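Local coordinates for encapsidation protein (Bacillus phage phi29, PDB 5HD9) that probably hydrolyses ATP to drive viral DNA into the prohead, as the ATPase of the phage DNA packaging motor, at residues Lys27-Ala30 and Met31-Pro35; Ile36-Phe39 and Ile40-Glu44; Asn61-Asn64 and Asp65-Gln68; Arg81-Asp85 and Gly86-Gly90; Gln99-Lys102 and Ser103-Tyr106. One frame throughout, in Å; residues are numbered along the deposited sequence.

Contact 1 (Lys27-Ala30 and Met31-Pro35); sequences KSYA and MKVYP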
loop_
_atom_site.group_PDB
_atom_site.type_symbol
_atom_site.label_atom_id
_atom_site.label_comp_id
_atom_site.label_asym_id
_atom_site.label_seq_id
_atom_site.Cartn_x
_atom_site.Cartn_y
_atom_site.Cartn_z
ATOM N N LYS A 27 -2.059 -10.546 2.517
ATOM C CA LYS A 27 -2.279 -9.299 1.808
ATOM C C LYS A 27 -1.086 -8.373 2.024
ATOM O O LYS A 27 -0.502 -7.859 1.069
ATOM C CB LYS A 27 -3.583 -8.641 2.281
ATOM C CG LYS A 27 -4.868 -9.264 1.717
ATOM C CD LYS A 27 -5.004 -10.780 1.940
ATOM C CE LYS A 27 -5.170 -11.157 3.408
ATOM N NZ LYS A 27 -5.934 -12.428 3.581
ATOM N N SER A 28 -0.712 -8.186 3.284
ATOM C CA SER A 28 0.416 -7.331 3.633
ATOM C C SER A 28 1.720 -7.932 3.130
ATOM O O SER A 28 2.586 -7.229 2.605
ATOM C CB SER A 28 0.481 -7.128 5.147
ATOM O OG SER A 28 -0.640 -6.391 5.603
ATOM N N TYR A 29 1.852 -9.240 3.305
ATOM C CA TYR A 29 3.005 -9.979 2.815
ATOM C C TYR A 29 3.152 -9.833 1.303
ATOM O O TYR A 29 4.223 -9.494 0.801
ATOM C CB TYR A 29 2.872 -11.455 3.188
ATOM C CG TYR A 29 4.023 -12.320 2.731
ATOM C CD1 TYR A 29 4.050 -12.859 1.453
ATOM C CD2 TYR A 29 5.073 -12.615 3.588
ATOM C CE1 TYR A 29 5.099 -13.655 1.036
ATOM C CE2 TYR A 29 6.123 -13.410 3.183
ATOM C CZ TYR A 29 6.131 -13.927 1.908
ATOM O OH TYR A 29 7.181 -14.721 1.510
ATOM N N ALA A 30 2.066 -10.101 0.585
ATOM C CA ALA A 30 2.060 -10.024 -0.869
ATOM C C ALA A 30 2.495 -8.646 -1.356
ATOM O O ALA A 30 3.175 -8.522 -2.377
ATOM C CB ALA A 30 0.677 -10.357 -1.408
HETATM N N MSE A 31 2.103 -7.610 -0.620
HETATM C CA MSE A 31 2.370 -6.240 -1.038
HETATM C C MSE A 31 3.738 -5.756 -0.559
HETATM O O MSE A 31 4.089 -4.586 -0.736
HETATM C CB MSE A 31 1.265 -5.307 -0.536
HETATM C CG MSE A 31 -0.075 -5.485 -1.252
HETATM SE SE MSE A 31 0.067 -5.349 -3.203
HETATM C CE MSE A 31 0.201 -7.235 -3.660
ATOM N N LYS A 32 4.499 -6.655 0.060
ATOM C CA LYS A 32 5.929 -6.440 0.249
ATOM C C LYS A 32 6.657 -7.091 -0.936
ATOM O O LYS A 32 7.542 -6.493 -1.546
ATOM C CB LYS A 32 6.423 -7.025 1.581
ATOM C CG LYS A 32 5.966 -6.290 2.849
ATOM C CD LYS A 32 6.642 -6.897 4.086
ATOM C CE LYS A 32 6.256 -6.227 5.412
ATOM N NZ LYS A 32 5.351 -5.050 5.295
ATOM N N VAL A 33 6.259 -8.318 -1.263
ATOM C CA VAL A 33 6.872 -9.084 -2.348
ATOM C C VAL A 33 6.729 -8.405 -3.709
ATOM O O VAL A 33 7.676 -8.383 -4.496
ATOM C CB VAL A 33 6.262 -10.510 -2.449
ATOM C CG1 VAL A 33 6.755 -11.241 -3.707
ATOM C CG2 VAL A 33 6.597 -11.315 -1.215
ATOM N N TYR A 34 5.548 -7.866 -3.994
ATOM C CA TYR A 34 5.278 -7.309 -5.316
ATOM C C TYR A 34 6.204 -6.132 -5.648
ATOM O O TYR A 34 6.899 -6.173 -6.659
ATOM C CB TYR A 34 3.809 -6.887 -5.436
ATOM C CG TYR A 34 3.506 -6.121 -6.705
ATOM C CD1 TYR A 34 3.392 -6.778 -7.920
ATOM C CD2 TYR A 34 3.338 -4.741 -6.688
ATOM C CE1 TYR A 34 3.123 -6.086 -9.086
ATOM C CE2 TYR A 34 3.067 -4.040 -7.846
ATOM C CZ TYR A 34 2.962 -4.716 -9.042
ATOM O OH TYR A 34 2.689 -4.015 -10.195
ATOM N N PRO A 35 6.232 -5.087 -4.803
ATOM C CA PRO A 35 7.116 -3.958 -5.134
ATOM C C PRO A 35 8.605 -4.316 -5.136
ATOM O O PRO A 35 9.363 -3.733 -5.907
ATOM C CB PRO A 35 6.805 -2.926 -4.041
ATOM C CG PRO A 35 6.124 -3.690 -2.952
ATOM C CD PRO A 35 5.405 -4.809 -3.616
HETATM O O HOH W 1 2.809 -4.478 3.235
#
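The P-loop helix 26-42 of this ASCE ATPase holds the contact in its first turns, where Tyr-29 and Val-33 meet one turn apart. Lys-27 and Ser-28 fit the end of a Walker A motif, which in relatives wraps the phosphates of a nucleotide. Here Lys-27 NZ bonds to Arg-23 O and Ser-190 OG, and Ser-28 OG bonds to Asp-115. Val-33 N bonds to Tyr-29 O at 3.1 Å in the ordinary helical pattern. Tyr-34 N reaches Ala-30 O at 2.9 Å. The helix is kinked here: Lys-32 N bonds to Tyr-29 O at 2.9 Å, and Pro-35 has no N-H to give. Tyr-29 O therefore takes two donors. Met-31, a selenomethionine, bends at chi2 and chi3. The bends fold its CE back beside Ala-30 CB, 3.9 Å away, in an apolar contact. Its side chain also packs on Ile-151 and Leu-153 of strand 149-153, so this side of the helix faces the central sheet. Water 1 gives a hydrogen bond to Ser-28 O at 2.8 Å and takes a weak one from Lys-32 NZ. With CG anti to the backbone N (chi1 -180°), the Tyr-29 ring is brought to Val-33, and its OH bonds to Glu-69. Val-33 CG2 meets the ring obliquely, with 3.6 Å between it and Tyr-29 CE1.

Contact 2 (Ile36-Phe39 and Ile40-Glu44); sequences INRF and IKYGE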
loop_
_atom_site.group_PDB
_atom_site.type_symbol
_atom_site.label_atom_id
_atom_site.label_comp_id
_atom_site.label_asym_id
_atom_site.label_seq_id
_atom_site.Cartn_x
_atom_site.Cartn_y
_atom_site.Cartn_z
ATOM N N ILE A 36 9.017 -5.254 -4.288
ATOM C CA ILE A 36 10.406 -5.700 -4.278
ATOM C C ILE A 36 10.749 -6.341 -5.622
ATOM O O ILE A 36 11.833 -6.121 -6.160
ATOM C CB ILE A 36 10.681 -6.695 -3.128
ATOM C CG1 ILE A 36 10.648 -5.958 -1.790
ATOM C CG2 ILE A 36 12.041 -7.370 -3.300
ATOM C CD1 ILE A 36 10.630 -6.860 -0.583
ATOM N N ASN A 37 9.821 -7.123 -6.163
ATOM C CA ASN A 37 10.026 -7.746 -7.466
ATOM C C ASN A 37 10.060 -6.714 -8.585
ATOM O O ASN A 37 10.821 -6.862 -9.542
ATOM C CB ASN A 37 8.933 -8.780 -7.753
ATOM C CG ASN A 37 9.313 -10.175 -7.296
ATOM O OD1 ASN A 37 10.274 -10.763 -7.795
ATOM N ND2 ASN A 37 8.546 -10.720 -6.361
ATOM N N ARG A 38 9.236 -5.672 -8.469
ATOM C CA ARG A 38 9.194 -4.632 -9.491
ATOM C C ARG A 38 10.520 -3.873 -9.517
ATOM O O ARG A 38 10.988 -3.477 -10.585
ATOM C CB ARG A 38 8.035 -3.654 -9.259
ATOM C CG ARG A 38 6.633 -4.258 -9.357
ATOM C CD ARG A 38 6.342 -4.936 -10.696
ATOM N NE ARG A 38 6.355 -4.004 -11.821
ATOM C CZ ARG A 38 6.017 -4.328 -13.066
ATOM N NH1 ARG A 38 5.635 -5.564 -13.359
ATOM N NH2 ARG A 38 6.060 -3.415 -14.024
ATOM N N PHE A 39 11.133 -3.678 -8.352
ATOM C CA PHE A 39 12.414 -2.980 -8.310
ATOM C C PHE A 39 13.525 -3.835 -8.900
ATOM O O PHE A 39 14.327 -3.359 -9.703
ATOM C CB PHE A 39 12.808 -2.580 -6.889
ATOM C CG PHE A 39 14.097 -1.806 -6.842
ATOM C CD1 PHE A 39 14.114 -0.453 -7.144
ATOM C CD2 PHE A 39 15.294 -2.435 -6.544
ATOM C CE1 PHE A 39 15.297 0.261 -7.128
ATOM C CE2 PHE A 39 16.481 -1.724 -6.525
ATOM C CZ PHE A 39 16.481 -0.375 -6.818
ATOM N N ILE A 40 13.574 -5.097 -8.487
ATOM C CA ILE A 40 14.608 -6.012 -8.948
ATOM C C ILE A 40 14.524 -6.197 -10.461
ATOM O O ILE A 40 15.547 -6.218 -11.148
ATOM C CB ILE A 40 14.500 -7.380 -8.237
ATOM C CG1 ILE A 40 14.874 -7.223 -6.762
ATOM C CG2 ILE A 40 15.402 -8.420 -8.903
ATOM C CD1 ILE A 40 14.650 -8.461 -5.919
ATOM N N LYS A 41 13.306 -6.322 -10.978
ATOM C CA LYS A 41 13.105 -6.519 -12.412
ATOM C C LYS A 41 13.297 -5.235 -13.217
ATOM O O LYS A 41 14.017 -5.230 -14.220
ATOM C CB LYS A 41 11.704 -7.068 -12.694
ATOM C CG LYS A 41 11.467 -8.502 -12.259
ATOM C CD LYS A 41 10.086 -8.965 -12.710
ATOM C CE LYS A 41 9.728 -10.344 -12.173
ATOM N NZ LYS A 41 10.918 -11.221 -11.989
ATOM N N TYR A 42 12.654 -4.154 -12.778
ATOM C CA TYR A 42 12.510 -2.955 -13.605
ATOM C C TYR A 42 13.003 -1.663 -12.946
ATOM O O TYR A 42 12.928 -0.591 -13.548
ATOM C CB TYR A 42 11.042 -2.789 -14.003
ATOM C CG TYR A 42 10.450 -4.019 -14.652
ATOM C CD1 TYR A 42 10.892 -4.450 -15.894
ATOM C CD2 TYR A 42 9.448 -4.747 -14.023
ATOM C CE1 TYR A 42 10.356 -5.577 -16.492
ATOM C CE2 TYR A 42 8.906 -5.873 -14.613
ATOM C CZ TYR A 42 9.363 -6.282 -15.846
ATOM O OH TYR A 42 8.824 -7.402 -16.436
ATOM N N GLY A 43 13.505 -1.759 -11.719
ATOM C CA GLY A 43 14.008 -0.592 -11.013
ATOM C C GLY A 43 12.912 0.354 -10.556
ATOM O O GLY A 43 13.182 1.502 -10.195
ATOM N N GLU A 44 11.671 -0.122 -10.583
ATOM C CA GLU A 44 10.543 0.642 -10.065
ATOM C C GLU A 44 10.639 0.735 -8.549
ATOM O O GLU A 44 10.831 -0.273 -7.867
ATOM C CB GLU A 44 9.212 -0.002 -10.465
ATOM C CG GLU A 44 8.978 -0.072 -11.961
ATOM C CD GLU A 44 7.642 -0.711 -12.317
ATOM O OE1 GLU A 44 6.844 -0.996 -11.399
ATOM O OE2 GLU A 44 7.393 -0.935 -13.520
#
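The C-terminal end of helix 26-42 closes here, and Arg-38 and Glu-44 clasp each other across its last turn. The packed side belongs to Phe-39 and Ile-36. The Phe-39 ring lies against Ile-84 and Ala-89 of the sheet, and Glu-44 O comes to its edge, 3.4 Å from Phe-39 CD1. Ile-36 and Ile-40 lie side by side, with Ile-36 CG2 3.9 Å from Ile-40 CD1. Gly-43 leaves the helix with positive phi (72°), and its N still bonds to Phe-39 O at 2.7 Å. The solvent side carries Lys-41 and Tyr-42, both exposed. Tyr-42 lays CD2 over the centre of one face of the Arg-38 guanidinium, the two planes 45° apart. The bends of Arg-38 at chi2 and chi3 turn the guanidinium to Tyr-42 and Glu-44. Its other contact is at the edge, where Glu-44 forms a side-on salt bridge through two nitrogens. Both bonds lie near the guanidinium plane but meet the carboxylate from above its own plane. Glu-44 OE1 also bonds to Ser-110 OG, which helps to fix the carboxylate. Arg-38 NE reaches Glu-44 OE1 at 3.1 Å, and Arg-38 NH2 reaches Glu-44 OE2 at 2.9 Å.

Contact 3 (Asn61-Asn64 and Asp65-Gln68); sequences NYFN and DVAQ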
loop_
_atom_site.group_PDB
_atom_site.type_symbol
_atom_site.label_atom_id
_atom_site.label_comp_id
_atom_site.label_asym_id
_atom_site.label_seq_id
_atom_site.Cartn_x
_atom_site.Cartn_y
_atom_site.Cartn_z
ATOM N N ASN A 61 12.334 -3.747 10.800
ATOM C CA ASN A 61 12.012 -5.160 10.603
ATOM C C ASN A 61 11.220 -5.421 9.320
ATOM O O ASN A 61 10.754 -6.536 9.097
ATOM C CB ASN A 61 11.211 -5.696 11.796
ATOM C CG ASN A 61 12.036 -5.800 13.067
ATOM O OD1 ASN A 61 13.263 -5.691 13.045
ATOM N ND2 ASN A 61 11.360 -6.030 14.187
ATOM N N TYR A 62 11.074 -4.395 8.484
ATOM C CA TYR A 62 10.193 -4.450 7.313
ATOM C C TYR A 62 10.430 -5.662 6.406
ATOM O O TYR A 62 9.478 -6.283 5.939
ATOM C CB TYR A 62 10.347 -3.163 6.493
ATOM C CG TYR A 62 9.505 -3.110 5.234
ATOM C CD1 TYR A 62 8.196 -2.646 5.268
ATOM C CD2 TYR A 62 10.025 -3.512 4.010
ATOM C CE1 TYR A 62 7.426 -2.590 4.117
ATOM C CE2 TYR A 62 9.263 -3.459 2.856
ATOM C CZ TYR A 62 7.965 -2.998 2.914
ATOM O OH TYR A 62 7.212 -2.946 1.761
ATOM N N PHE A 63 11.691 -6.005 6.167
ATOM C CA PHE A 63 12.020 -7.064 5.215
ATOM C C PHE A 63 12.017 -8.469 5.817
ATOM O O PHE A 63 12.190 -9.448 5.092
ATOM C CB PHE A 63 13.390 -6.795 4.587
ATOM C CG PHE A 63 13.385 -5.689 3.574
ATOM C CD1 PHE A 63 12.602 -5.781 2.433
ATOM C CD2 PHE A 63 14.173 -4.564 3.750
ATOM C CE1 PHE A 63 12.599 -4.767 1.495
ATOM C CE2 PHE A 63 14.175 -3.552 2.815
ATOM C CZ PHE A 63 13.386 -3.651 1.685
ATOM N N ASN A 64 11.813 -8.577 7.128
ATOM C CA ASN A 64 11.870 -9.876 7.801
ATOM C C ASN A 64 10.843 -10.873 7.259
ATOM O O ASN A 64 11.135 -12.064 7.141
ATOM C CB ASN A 64 11.670 -9.711 9.311
ATOM C CG ASN A 64 12.886 -9.121 10.004
ATOM O OD1 ASN A 64 13.958 -9.005 9.413
ATOM N ND2 ASN A 64 12.724 -8.758 11.271
ATOM N N ASP A 65 9.645 -10.390 6.942
ATOM C CA ASP A 65 8.597 -11.241 6.382
ATOM C C ASP A 65 9.055 -11.941 5.106
ATOM O O ASP A 65 8.774 -13.120 4.897
ATOM C CB ASP A 65 7.341 -10.419 6.073
ATOM C CG ASP A 65 6.517 -10.113 7.305
ATOM O OD1 ASP A 65 6.570 -10.893 8.278
ATOM O OD2 ASP A 65 5.800 -9.089 7.290
ATOM N N VAL A 66 9.779 -11.205 4.272
ATOM C CA VAL A 66 10.018 -11.606 2.893
ATOM C C VAL A 66 11.485 -11.910 2.598
ATOM O O VAL A 66 11.856 -12.149 1.449
ATOM C CB VAL A 66 9.532 -10.502 1.934
ATOM C CG1 VAL A 66 8.048 -10.245 2.149
ATOM C CG2 VAL A 66 10.324 -9.215 2.154
ATOM N N ALA A 67 12.318 -11.899 3.635
ATOM C CA ALA A 67 13.750 -12.110 3.465
ATOM C C ALA A 67 14.051 -13.459 2.814
ATOM O O ALA A 67 15.007 -13.586 2.052
ATOM C CB ALA A 67 14.460 -12.005 4.806
ATOM N N GLN A 68 13.228 -14.461 3.104
ATOM C CA GLN A 68 13.466 -15.805 2.590
ATOM C C GLN A 68 13.106 -15.910 1.105
ATOM O O GLN A 68 13.501 -16.860 0.435
ATOM C CB GLN A 68 12.673 -16.841 3.396
ATOM C CG GLN A 68 12.653 -16.601 4.906
ATOM C CD GLN A 68 14.038 -16.416 5.506
ATOM O OE1 GLN A 68 15.024 -16.960 5.010
ATOM N NE2 GLN A 68 14.115 -15.639 6.581
HETATM O O HOH W 2 8.642 -8.109 8.363
HETATM O O HOH W 3 12.485 -14.168 8.050
#
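The backbone turns at Phe-63 and Val-66, where Val-66 N bonds to Phe-63 O at 3.1 Å. Two residues earlier, Asn-64 N bonds to Asn-61 O at 3.0 Å. Water 2 links Asn-61 O, at 2.7 Å, to Asp-65 N. Water 3 links Asn-64 O to Gln-68 NE2, 2.6 Å from the water. The apolar contact is between Phe-63 and Val-66. Val-66 CG2 approaches the edge of the Phe-63 ring, 4.1 Å from CD1. Chi1 of -59° sets Val-66 CG1 anti to the carbonyl carbon and puts CG2 between the backbone N and the carbonyl carbon, which also brings CG2 near Phe-63 O. The adjacent Tyr-62 places its CD2 over the centre of one face of the Phe-63 ring. The stretch lies in the long connection between strands 45-50 and 75-78. Phe-63 and Val-66 pack on Ile-36 of helix 26-42, Phe-63 also touches Leu-75 and Val-77 of strand 75-78, and the Tyr-62 ring stacks on Phe-82.

Contact 4 (Arg81-Asp85 and Gly86-Gly90); sequences RFYID and GKLAG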
loop_
_atom_site.group_PDB
_atom_site.type_symbol
_atom_site.label_atom_id
_atom_site.label_comp_id
_atom_site.label_asym_id
_atom_site.label_seq_id
_atom_site.Cartn_x
_atom_site.Cartn_y
_atom_site.Cartn_z
ATOM N N ARG A 81 14.120 4.445 5.060
ATOM C CA ARG A 81 14.405 4.202 3.650
ATOM C C ARG A 81 14.811 2.756 3.397
ATOM O O ARG A 81 15.476 2.127 4.221
ATOM C CB ARG A 81 15.500 5.142 3.155
ATOM C CG ARG A 81 15.115 6.606 3.244
ATOM C CD ARG A 81 16.065 7.489 2.452
ATOM N NE ARG A 81 15.733 8.905 2.596
ATOM C CZ ARG A 81 16.164 9.688 3.581
ATOM N NH1 ARG A 81 16.958 9.206 4.531
ATOM N NH2 ARG A 81 15.802 10.964 3.616
ATOM N N PHE A 82 14.407 2.249 2.235
ATOM C CA PHE A 82 14.612 0.857 1.867
ATOM C C PHE A 82 15.665 0.741 0.775
ATOM O O PHE A 82 15.616 1.469 -0.219
ATOM C CB PHE A 82 13.296 0.238 1.394
ATOM C CG PHE A 82 12.198 0.281 2.422
ATOM C CD1 PHE A 82 12.389 -0.249 3.689
ATOM C CD2 PHE A 82 10.975 0.863 2.125
ATOM C CE1 PHE A 82 11.379 -0.208 4.634
ATOM C CE2 PHE A 82 9.965 0.907 3.065
ATOM C CZ PHE A 82 10.166 0.372 4.321
ATOM N N TYR A 83 16.606 -0.180 0.962
ATOM C CA TYR A 83 17.674 -0.406 -0.004
ATOM C C TYR A 83 17.699 -1.857 -0.460
ATOM O O TYR A 83 17.538 -2.774 0.347
ATOM C CB TYR A 83 19.029 -0.022 0.595
ATOM C CG TYR A 83 19.071 1.399 1.091
ATOM C CD1 TYR A 83 18.495 1.744 2.304
ATOM C CD2 TYR A 83 19.674 2.399 0.339
ATOM C CE1 TYR A 83 18.520 3.045 2.759
ATOM C CE2 TYR A 83 19.705 3.705 0.787
ATOM C CZ TYR A 83 19.126 4.023 1.998
ATOM O OH TYR A 83 19.153 5.322 2.448
ATOM N N ILE A 84 17.897 -2.052 -1.759
ATOM C CA ILE A 84 18.030 -3.384 -2.333
ATOM C C ILE A 84 19.331 -3.455 -3.120
ATOM O O ILE A 84 19.525 -2.715 -4.083
ATOM C CB ILE A 84 16.833 -3.738 -3.236
ATOM C CG1 ILE A 84 15.544 -3.698 -2.412
ATOM C CG2 ILE A 84 17.040 -5.108 -3.885
ATOM C CD1 ILE A 84 14.288 -4.072 -3.170
ATOM N N ASP A 85 20.217 -4.351 -2.692
ATOM C CA ASP A 85 21.546 -4.486 -3.284
ATOM C C ASP A 85 22.288 -3.149 -3.303
ATOM O O ASP A 85 23.022 -2.844 -4.244
ATOM C CB ASP A 85 21.448 -5.057 -4.700
ATOM C CG ASP A 85 20.857 -6.457 -4.725
ATOM O OD1 ASP A 85 21.107 -7.228 -3.775
ATOM O OD2 ASP A 85 20.140 -6.785 -5.693
ATOM N N GLY A 86 22.084 -2.350 -2.262
ATOM C CA GLY A 86 22.825 -1.113 -2.096
ATOM C C GLY A 86 22.222 0.081 -2.808
ATOM O O GLY A 86 22.764 1.184 -2.736
ATOM N N LYS A 87 21.097 -0.130 -3.485
ATOM C CA LYS A 87 20.422 0.943 -4.211
ATOM C C LYS A 87 19.142 1.359 -3.500
ATOM O O LYS A 87 18.415 0.516 -2.981
ATOM C CB LYS A 87 20.098 0.504 -5.639
ATOM C CG LYS A 87 21.291 -0.048 -6.391
ATOM C CD LYS A 87 20.985 -0.235 -7.868
ATOM C CE LYS A 87 21.281 -1.652 -8.345
ATOM N NZ LYS A 87 21.965 -1.655 -9.668
ATOM N N LEU A 88 18.868 2.659 -3.485
ATOM C CA LEU A 88 17.627 3.166 -2.910
ATOM C C LEU A 88 16.440 2.631 -3.703
ATOM O O LEU A 88 16.313 2.908 -4.894
ATOM C CB LEU A 88 17.618 4.694 -2.901
ATOM C CG LEU A 88 16.397 5.366 -2.262
ATOM C CD1 LEU A 88 16.182 4.880 -0.833
ATOM C CD2 LEU A 88 16.555 6.877 -2.290
ATOM N N ALA A 89 15.580 1.862 -3.036
ATOM C CA ALA A 89 14.471 1.185 -3.700
ATOM C C ALA A 89 13.116 1.685 -3.205
ATOM O O ALA A 89 12.125 1.624 -3.932
ATOM C CB ALA A 89 14.582 -0.320 -3.495
ATOM N N GLY A 90 13.064 2.175 -1.972
ATOM C CA GLY A 90 11.803 2.643 -1.430
ATOM C C GLY A 90 11.907 3.512 -0.196
ATOM O O GLY A 90 12.992 3.714 0.353
#
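Tyr-83 and Leu-88 face each other across the hairpin as a non-hydrogen-bonded pair. Leu-88 CD1 rests over one face of the Tyr-83 ring, offset toward its rim, 4.1 Å from Tyr-83 CE2. Leu-88 CG is anti to the backbone N (chi1 -177°), and this turns the branch back toward the ring. Leu-88 CD1 also lies 3.5 Å from Phe-82 O. Lys-78 makes a cation-pi contact with the same tyrosine. On the opposite face of the sheet, Ile-84 lays CG1 against Ala-89 CB at 3.7 Å. Ile-84 also touches Leu-75 of strand 75-78. Phe-82 points to this face too. Its ring meets Gly-90 obliquely, with CD2 3.6 Å from Gly-90 C, and turns away to meet the ring of Phe-46. The backbone bonds set the register. Phe-82 O accepts from Ala-89 N at 2.8 Å and from Gly-90 N at 3.2 Å, both from the same face of its carbonyl plane. Phe-82 N returns a bond to Gly-90 O. Near the turn, Ile-84 and Lys-87 exchange two bonds, one of them from Ile-84 N to Lys-87 O at 2.9 Å. At the tip, Asp-85 and Gly-86 both have positive phi, and the Asp-85 carboxylate bonds to His-73 ND1 and to the backbone N of Glu-74. This is a beta hairpin closed by a type I' turn, with a classic beta bulge where Ala-89 and Gly-90 both face Phe-82.

Contact 5 (Gln99-Lys102 and Ser103-Tyr106); sequences QSEK and SNAY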
loop_
_atom_site.group_PDB
_atom_site.type_symbol
_atom_site.label_atom_id
_atom_site.label_comp_id
_atom_site.label_asym_id
_atom_site.label_seq_id
_atom_site.Cartn_x
_atom_site.Cartn_y
_atom_site.Cartn_z
ATOM N N GLN A 99 4.145 16.531 4.303
ATOM C CA GLN A 99 4.561 17.863 3.864
ATOM C C GLN A 99 6.073 18.043 4.004
ATOM O O GLN A 99 6.711 18.662 3.152
ATOM C CB GLN A 99 3.819 18.956 4.648
ATOM C CG GLN A 99 4.299 19.192 6.082
ATOM C CD GLN A 99 4.049 18.007 6.997
ATOM O OE1 GLN A 99 3.089 17.255 6.812
ATOM N NE2 GLN A 99 4.913 17.836 7.994
ATOM N N SER A 100 6.641 17.484 5.069
ATOM C CA SER A 100 8.074 17.604 5.333
ATOM C C SER A 100 8.895 16.657 4.463
ATOM O O SER A 100 10.073 16.904 4.206
ATOM C CB SER A 100 8.371 17.326 6.809
ATOM O OG SER A 100 8.017 18.432 7.618
ATOM N N GLU A 101 8.271 15.574 4.013
ATOM C CA GLU A 101 8.966 14.567 3.221
ATOM C C GLU A 101 9.063 14.964 1.746
ATOM O O GLU A 101 9.763 14.318 0.967
ATOM C CB GLU A 101 8.258 13.214 3.352
ATOM C CG GLU A 101 8.215 12.678 4.777
ATOM C CD GLU A 101 9.593 12.346 5.314
ATOM O OE1 GLU A 101 10.226 11.408 4.786
ATOM O OE2 GLU A 101 10.046 13.022 6.263
ATOM N N LYS A 102 8.370 16.037 1.373
ATOM C CA LYS A 102 8.301 16.465 -0.024
ATOM C C LYS A 102 9.599 17.093 -0.519
ATOM O O LYS A 102 9.819 17.195 -1.728
ATOM C CB LYS A 102 7.149 17.453 -0.212
ATOM C CG LYS A 102 5.795 16.783 -0.233
ATOM C CD LYS A 102 4.657 17.776 -0.109
ATOM C CE LYS A 102 4.358 18.454 -1.432
ATOM N NZ LYS A 102 3.004 19.067 -1.413
ATOM N N SER A 103 10.457 17.509 0.405
ATOM C CA SER A 103 11.740 18.102 0.037
ATOM C C SER A 103 12.681 17.062 -0.565
ATOM O O SER A 103 13.630 17.405 -1.270
ATOM C CB SER A 103 12.397 18.758 1.254
ATOM O OG SER A 103 12.314 17.918 2.393
ATOM N N ASN A 104 12.416 15.790 -0.287
ATOM C CA ASN A 104 13.255 14.709 -0.790
ATOM C C ASN A 104 12.907 14.353 -2.235
ATOM O O ASN A 104 11.885 14.800 -2.761
ATOM C CB ASN A 104 13.119 13.477 0.108
ATOM C CG ASN A 104 13.633 13.722 1.517
ATOM O OD1 ASN A 104 12.867 13.711 2.480
ATOM N ND2 ASN A 104 14.937 13.944 1.642
ATOM N N ALA A 105 13.758 13.549 -2.867
ATOM C CA ALA A 105 13.560 13.146 -4.257
ATOM C C ALA A 105 12.968 11.742 -4.353
ATOM O O ALA A 105 13.296 10.859 -3.559
ATOM C CB ALA A 105 14.876 13.213 -5.017
ATOM N N TYR A 106 12.096 11.555 -5.341
ATOM C CA TYR A 106 11.421 10.284 -5.582
ATOM C C TYR A 106 11.434 10.002 -7.086
ATOM O O TYR A 106 10.454 10.273 -7.776
ATOM C CB TYR A 106 9.988 10.325 -5.042
ATOM C CG TYR A 106 9.911 10.683 -3.574
ATOM C CD1 TYR A 106 10.102 9.717 -2.595
ATOM C CD2 TYR A 106 9.655 11.984 -3.167
ATOM C CE1 TYR A 106 10.037 10.036 -1.253
ATOM C CE2 TYR A 106 9.589 12.314 -1.823
ATOM C CZ TYR A 106 9.780 11.335 -0.873
ATOM O OH TYR A 106 9.720 11.649 0.467
HETATM O O HOH W 4 12.998 15.512 4.536
HETATM O O HOH W 5 10.977 10.370 2.589
HETATM O O HOH W 6 13.069 11.930 5.036
#
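Direct hydrogen bonds gather on Glu-101 O, which Tyr-106 OH and Asn-104 N approach from opposite faces of its carbonyl plane. Tyr-106 OH donates to Glu-101 O at 2.7 Å, and that carbonyl oxygen lies at the edge of the phenol ring, near its plane. Asn-104 N donates to Glu-101 O at 3.3 Å and closes a type I turn from Glu-101 to Asn-104. A third bond runs from Ser-103 OG to Ser-100 O at 3.1 Å. It depends on chi1 of 45°, which tucks OG in between the backbone N and carbonyl carbon of Ser-103 and aims it back at the preceding turn. Water-mediated bonds tie the side chains together. Water 5 donates to Glu-101 OE1 and, at 2.8 Å, to Tyr-106 OH. Water 6 joins Glu-101 OE1 to Asn-104 OD1, and water 4 joins Asn-104 OD1, at 2.7 Å, to Ser-100 O. The Glu-101 and Asn-104 side chains lie side by side, pointing the same way, with carboxylate and amide planes 50° apart. Glu-101 OE2 forms a salt bridge with Arg-80; Lys-102 NZ makes a hydrogen bond to OD1 of the neutral Asn-136. The stretch leads from the short helix 98-101 into the loop before strand 109-115. Lys-102 reaches helix 130-141, and the Tyr-106 ring meets Trp-91 of strand 87-94 edge-to-face.

In the fold
The five contacts follow in series along the chain, and none nests in or crosses another. Contacts 1 and 2 run along helix 26-42, and contact 2 closes the turn at its end. Contact 3 folds part of the connection between strands 45-50 and 75-78 against that helix. It touches contact 1 through Lys-32 and Tyr-29 and contact 2 through Ile-36. Contact 4 closes the hairpin of strands 81-84 and 87-94. It meets contact 2 at Phe-39 and contact 3 at Phe-82, so helix, connection and hairpin share one apolar cluster. Contact 5 turns the chain after helix 98-101, near the surface, and touches contact 4 between Arg-81 and Asn-104.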